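Local structure of Non-structural protein (Porcine reproductive and respiratory syndrome virus, 3IFU) at residues N143-H157 and P168-M180. The protein is the Nsp1alpha leader protease of the viral polyprotein, a zinc-binding papain-like cysteine protease that probably also inhibits host interferon-beta production. Residues are numbered along the deposited sequence; the frame is centred on the assembly and turned at random.
Sequences NSLHVSDKPFPGATH and PKPEDFCPFECAM. With ZN (zinc ion), chain B.
Phe176 packs against Val147 where the C-terminal tail passes the loop and strand of residues 143-148. Phe176 CB touches two carbonyl oxygens, Asn143 O and Ser144 O, each at 3.5 Å. With chi1 at 53°, the ring stands over its own backbone, flanked by N and C, and is directed to Val147. At Phe176 CD2 the ring edge faces Asn143 O, 3.6 Å away and in the ring plane. Phe176 CE2 meets Val147 CG1 at 3.4 Å, and CZ lies farther from the same methyl. Ala179 CB covers the centre of one ring face and Cys174 SG sits near the rim of the other. Ala142 and Leu116 also touch this side chain, which is buried.

His157 makes a second cluster. Phe173 turns its edge to the imidazole face, with Phe173 CZ 3.6 Å from His157 NE2 and the planes at 59°. The Pro175 ring packs obliquely, with Pro175 CG 3.3 Å from His157 CB.

Toward the C-terminus, polar links take over. One water donates to Ser144 O and accepts from Cys178 N. Met180 N gives a weak hydrogen bond to Leu145 O (3.3 Å), and Ala179 CA adds a CH-O contact to that oxygen. The terminal carboxylate then reaches the zinc ion through Met180 OXT, beside His146 ND1. Cys70 and Cys76 complete the four ligands. The zinc ion adds a metal link between the last residue of the tail and the papain-like protease domain, in a site of two cysteines and one histidine closed by the C-terminal carboxylate.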
loop_
_atom_site.group_PDB
_atom_site.type_symbol
_atom_site.label_atom_id
_atom_site.label_comp_id
_atom_site.label_asym_id
_atom_site.label_seq_id
_atom_site.Cartn_x
_atom_site.Cartn_y
_atom_site.Cartn_z
ATOM N N ASN A 143 9.590 -14.115 -7.694
ATOM C CA ASN A 143 9.838 -15.170 -8.663
ATOM C C ASN A 143 10.696 -16.163 -7.889
ATOM O O ASN A 143 10.651 -16.166 -6.660
ATOM C CB ASN A 143 10.518 -14.651 -9.952
ATOM C CG ASN A 143 11.871 -13.993 -9.721
ATOM O OD1 ASN A 143 12.388 -13.321 -10.613
ATOM N ND2 ASN A 143 12.451 -14.187 -8.547
ATOM N N SER A 144 11.477 -16.987 -8.573
ATOM C CA SER A 144 12.286 -17.988 -7.883
ATOM C C SER A 144 13.583 -17.503 -7.224
ATOM O O SER A 144 14.234 -18.260 -6.502
ATOM C CB SER A 144 12.596 -19.145 -8.842
ATOM O OG SER A 144 13.342 -18.703 -9.965
ATOM N N LEU A 145 13.952 -16.245 -7.444
ATOM C CA LEU A 145 15.183 -15.714 -6.863
ATOM C C LEU A 145 15.044 -14.392 -6.134
ATOM O O LEU A 145 15.840 -14.091 -5.246
ATOM C CB LEU A 145 16.250 -15.549 -7.952
ATOM C CG LEU A 145 16.999 -16.821 -8.367
ATOM C CD1 LEU A 145 17.413 -16.727 -9.830
ATOM C CD2 LEU A 145 18.210 -17.023 -7.457
ATOM N N HIS A 146 14.044 -13.594 -6.492
ATOM C CA HIS A 146 13.903 -12.290 -5.862
ATOM C C HIS A 146 12.504 -11.920 -5.406
ATOM O O HIS A 146 11.525 -12.569 -5.762
ATOM C CB HIS A 146 14.415 -11.236 -6.831
ATOM C CG HIS A 146 15.697 -11.618 -7.501
ATOM N ND1 HIS A 146 16.920 -11.535 -6.871
ATOM C CD2 HIS A 146 15.943 -12.125 -8.733
ATOM C CE1 HIS A 146 17.864 -11.968 -7.686
ATOM N NE2 HIS A 146 17.297 -12.333 -8.821
ATOM N N VAL A 147 12.425 -10.866 -4.602
ATOM C CA VAL A 147 11.151 -10.362 -4.110
ATOM C C VAL A 147 11.206 -8.841 -4.110
ATOM O O VAL A 147 12.285 -8.249 -4.154
ATOM C CB VAL A 147 10.829 -10.844 -2.660
ATOM C CG1 VAL A 147 10.809 -12.359 -2.599
ATOM C CG2 VAL A 147 11.826 -10.270 -1.674
ATOM N N SER A 148 10.035 -8.216 -4.057
ATOM C CA SER A 148 9.928 -6.764 -4.036
ATOM C C SER A 148 8.551 -6.394 -3.510
ATOM O O SER A 148 7.646 -7.236 -3.463
ATOM C CB SER A 148 10.110 -6.186 -5.444
ATOM O OG SER A 148 10.081 -4.767 -5.424
ATOM N N ASP A 149 8.392 -5.135 -3.112
ATOM C CA ASP A 149 7.108 -4.674 -2.601
ATOM C C ASP A 149 6.272 -4.104 -3.750
ATOM O O ASP A 149 5.134 -3.679 -3.572
ATOM C CB ASP A 149 7.325 -3.638 -1.490
ATOM C CG ASP A 149 7.910 -2.338 -1.999
ATOM O OD1 ASP A 149 8.905 -2.366 -2.756
ATOM O OD2 ASP A 149 7.373 -1.277 -1.625
ATOM N N LYS A 150 6.853 -4.122 -4.941
ATOM C CA LYS A 150 6.183 -3.631 -6.139
ATOM C C LYS A 150 6.461 -4.594 -7.292
ATOM O O LYS A 150 7.440 -5.334 -7.268
ATOM C CB LYS A 150 6.682 -2.222 -6.485
ATOM C CG LYS A 150 6.086 -1.118 -5.615
ATOM C CD LYS A 150 4.608 -0.909 -5.944
ATOM C CE LYS A 150 4.003 0.282 -5.206
ATOM N NZ LYS A 150 3.920 0.049 -3.736
ATOM N N PRO A 151 5.586 -4.607 -8.308
ATOM C CA PRO A 151 5.757 -5.491 -9.464
ATOM C C PRO A 151 7.066 -5.195 -10.179
ATOM O O PRO A 151 7.575 -4.076 -10.110
ATOM C CB PRO A 151 4.552 -5.149 -10.338
ATOM C CG PRO A 151 3.536 -4.685 -9.360
ATOM C CD PRO A 151 4.351 -3.819 -8.442
ATOM N N PHE A 152 7.612 -6.198 -10.854
ATOM C CA PHE A 152 8.851 -6.020 -11.600
ATOM C C PHE A 152 8.958 -7.011 -12.750
ATOM O O PHE A 152 8.317 -8.061 -12.743
ATOM C CB PHE A 152 10.087 -6.143 -10.681
ATOM C CG PHE A 152 10.250 -7.493 -10.007
ATOM C CD1 PHE A 152 9.692 -7.735 -8.752
ATOM C CD2 PHE A 152 11.010 -8.504 -10.610
ATOM C CE1 PHE A 152 9.892 -8.962 -8.101
ATOM C CE2 PHE A 152 11.221 -9.741 -9.973
ATOM C CZ PHE A 152 10.665 -9.972 -8.716
ATOM N N PRO A 153 9.752 -6.675 -13.772
ATOM C CA PRO A 153 9.928 -7.563 -14.922
ATOM C C PRO A 153 10.464 -8.910 -14.440
ATOM O O PRO A 153 11.575 -8.985 -13.914
ATOM C CB PRO A 153 10.944 -6.812 -15.776
ATOM C CG PRO A 153 10.609 -5.378 -15.495
ATOM C CD PRO A 153 10.443 -5.394 -13.992
ATOM N N GLY A 154 9.676 -9.965 -14.612
ATOM C CA GLY A 154 10.109 -11.275 -14.171
ATOM C C GLY A 154 9.240 -11.863 -13.072
ATOM O O GLY A 154 9.028 -13.072 -13.042
ATOM N N ALA A 155 8.735 -11.025 -12.169
ATOM C CA ALA A 155 7.889 -11.510 -11.076
ATOM C C ALA A 155 6.784 -12.429 -11.608
ATOM O O ALA A 155 6.178 -12.151 -12.639
ATOM C CB ALA A 155 7.282 -10.336 -10.318
ATOM N N THR A 156 6.526 -13.520 -10.896
ATOM C CA THR A 156 5.510 -14.478 -11.313
ATOM C C THR A 156 4.429 -14.665 -10.257
ATOM O O THR A 156 3.349 -15.169 -10.554
ATOM C CB THR A 156 6.135 -15.862 -11.594
ATOM O OG1 THR A 156 6.573 -16.441 -10.361
ATOM C CG2 THR A 156 7.332 -15.733 -12.524
ATOM N N HIS A 157 4.718 -14.262 -9.026
ATOM C CA HIS A 157 3.750 -14.413 -7.948
ATOM C C HIS A 157 3.645 -13.204 -7.036
ATOM O O HIS A 157 4.587 -12.427 -6.895
ATOM C CB HIS A 157 4.100 -15.646 -7.119
ATOM C CG HIS A 157 4.015 -16.922 -7.890
ATOM N ND1 HIS A 157 2.815 -17.539 -8.171
ATOM C CD2 HIS A 157 4.970 -17.650 -8.515
ATOM C CE1 HIS A 157 3.035 -18.589 -8.941
ATOM N NE2 HIS A 157 4.334 -18.678 -9.165
ATOM N N PRO A 168 -5.816 -19.138 -4.813
ATOM C CA PRO A 168 -4.598 -19.162 -4.002
ATOM C C PRO A 168 -3.786 -20.437 -4.168
ATOM O O PRO A 168 -4.323 -21.483 -4.531
ATOM C CB PRO A 168 -5.129 -18.994 -2.578
ATOM C CG PRO A 168 -6.467 -19.653 -2.645
ATOM C CD PRO A 168 -7.015 -19.136 -3.957
ATOM N N LYS A 169 -2.484 -20.328 -3.913
ATOM C CA LYS A 169 -1.558 -21.452 -3.988
ATOM C C LYS A 169 -1.647 -22.185 -2.647
ATOM O O LYS A 169 -1.744 -21.548 -1.603
ATOM C CB LYS A 169 -0.137 -20.935 -4.187
ATOM C CG LYS A 169 0.435 -21.127 -5.574
ATOM C CD LYS A 169 -0.416 -20.487 -6.634
ATOM C CE LYS A 169 -0.948 -21.553 -7.573
ATOM N NZ LYS A 169 0.155 -22.339 -8.196
ATOM N N PRO A 170 -1.618 -23.530 -2.653
ATOM C CA PRO A 170 -1.700 -24.264 -1.384
ATOM C C PRO A 170 -0.694 -23.694 -0.392
ATOM O O PRO A 170 0.240 -23.004 -0.791
ATOM C CB PRO A 170 -1.374 -25.687 -1.801
ATOM C CG PRO A 170 -1.952 -25.756 -3.179
ATOM C CD PRO A 170 -1.487 -24.462 -3.785
ATOM N N GLU A 171 -0.865 -23.967 0.895
ATOM C CA GLU A 171 0.070 -23.416 1.862
ATOM C C GLU A 171 1.488 -23.969 1.811
ATOM O O GLU A 171 2.381 -23.438 2.465
ATOM C CB GLU A 171 -0.484 -23.541 3.276
ATOM C CG GLU A 171 -0.964 -24.900 3.667
ATOM C CD GLU A 171 -1.624 -24.867 5.028
ATOM O OE1 GLU A 171 -0.985 -24.360 5.981
ATOM O OE2 GLU A 171 -2.777 -25.342 5.144
ATOM N N ASP A 172 1.708 -25.026 1.043
ATOM C CA ASP A 172 3.055 -25.576 0.945
ATOM C C ASP A 172 3.850 -24.853 -0.146
ATOM O O ASP A 172 5.070 -24.997 -0.233
ATOM C CB ASP A 172 3.024 -27.091 0.656
ATOM C CG ASP A 172 1.665 -27.576 0.166
ATOM O OD1 ASP A 172 0.705 -27.592 0.971
ATOM O OD2 ASP A 172 1.552 -27.943 -1.027
ATOM N N PHE A 173 3.155 -24.057 -0.957
ATOM C CA PHE A 173 3.793 -23.334 -2.046
ATOM C C PHE A 173 4.489 -22.033 -1.666
ATOM O O PHE A 173 4.002 -21.258 -0.835
ATOM C CB PHE A 173 2.782 -23.015 -3.151
ATOM C CG PHE A 173 3.398 -22.352 -4.345
ATOM C CD1 PHE A 173 3.977 -23.113 -5.352
ATOM C CD2 PHE A 173 3.469 -20.963 -4.430
ATOM C CE1 PHE A 173 4.624 -22.507 -6.424
ATOM C CE2 PHE A 173 4.118 -20.343 -5.504
ATOM C CZ PHE A 173 4.697 -21.121 -6.501
ATOM N N CYS A 174 5.627 -21.806 -2.317
ATOM C CA CYS A 174 6.437 -20.608 -2.142
ATOM C C CYS A 174 7.222 -20.451 -3.442
ATOM O O CYS A 174 7.960 -21.348 -3.831
ATOM C CB CYS A 174 7.406 -20.761 -0.963
ATOM S SG CYS A 174 8.366 -19.258 -0.586
ATOM N N PRO A 175 7.070 -19.312 -4.130
ATOM C CA PRO A 175 7.770 -19.056 -5.395
ATOM C C PRO A 175 9.282 -19.259 -5.361
ATOM O O PRO A 175 9.900 -19.535 -6.385
ATOM C CB PRO A 175 7.403 -17.604 -5.700
ATOM C CG PRO A 175 6.040 -17.475 -5.094
ATOM C CD PRO A 175 6.222 -18.165 -3.763
ATOM N N PHE A 176 9.872 -19.135 -4.181
ATOM C CA PHE A 176 11.320 -19.248 -4.050
ATOM C C PHE A 176 11.789 -20.123 -2.891
ATOM O O PHE A 176 11.007 -20.506 -2.017
ATOM C CB PHE A 176 11.904 -17.848 -3.879
ATOM C CG PHE A 176 11.257 -17.068 -2.766
ATOM C CD1 PHE A 176 11.615 -17.290 -1.442
ATOM C CD2 PHE A 176 10.251 -16.147 -3.039
ATOM C CE1 PHE A 176 10.979 -16.606 -0.409
ATOM C CE2 PHE A 176 9.610 -15.462 -2.013
ATOM C CZ PHE A 176 9.974 -15.690 -0.697
ATOM N N GLU A 177 13.086 -20.419 -2.904
ATOM C CA GLU A 177 13.729 -21.216 -1.870
ATOM C C GLU A 177 14.634 -20.266 -1.106
ATOM O O GLU A 177 14.823 -20.384 0.099
ATOM C CB GLU A 177 14.576 -22.314 -2.503
ATOM C CG GLU A 177 13.776 -23.410 -3.162
ATOM C CD GLU A 177 13.021 -24.220 -2.141
ATOM O OE1 GLU A 177 11.996 -23.724 -1.623
ATOM O OE2 GLU A 177 13.471 -25.347 -1.844
ATOM N N CYS A 178 15.192 -19.313 -1.835
ATOM C CA CYS A 178 16.078 -18.332 -1.247
ATOM C C CYS A 178 16.044 -17.042 -2.055
ATOM O O CYS A 178 16.672 -16.932 -3.105
ATOM C CB CYS A 178 17.504 -18.877 -1.193
ATOM S SG CYS A 178 18.726 -17.687 -0.629
ATOM N N ALA A 179 15.285 -16.074 -1.562
ATOM C CA ALA A 179 15.192 -14.790 -2.221
ATOM C C ALA A 179 16.202 -13.891 -1.524
ATOM O O ALA A 179 16.147 -13.693 -0.310
ATOM C CB ALA A 179 13.780 -14.224 -2.088
ATOM N N MET A 180 17.144 -13.373 -2.298
ATOM C CA MET A 180 18.181 -12.494 -1.775
ATOM C C MET A 180 18.343 -11.381 -2.779
ATOM O O MET A 180 18.681 -10.242 -2.388
ATOM C CB MET A 180 19.516 -13.221 -1.641
ATOM C CG MET A 180 19.547 -14.351 -0.653
ATOM S SD MET A 180 21.262 -14.706 -0.248
ATOM C CE MET A 180 21.784 -15.552 -1.743
ATOM O OXT MET A 180 18.149 -11.708 -3.964
HETATM ZN ZN ZN B . 17.318 -10.213 -5.135
HETATM O O HOH W 1 15.789 -19.395 -4.745
#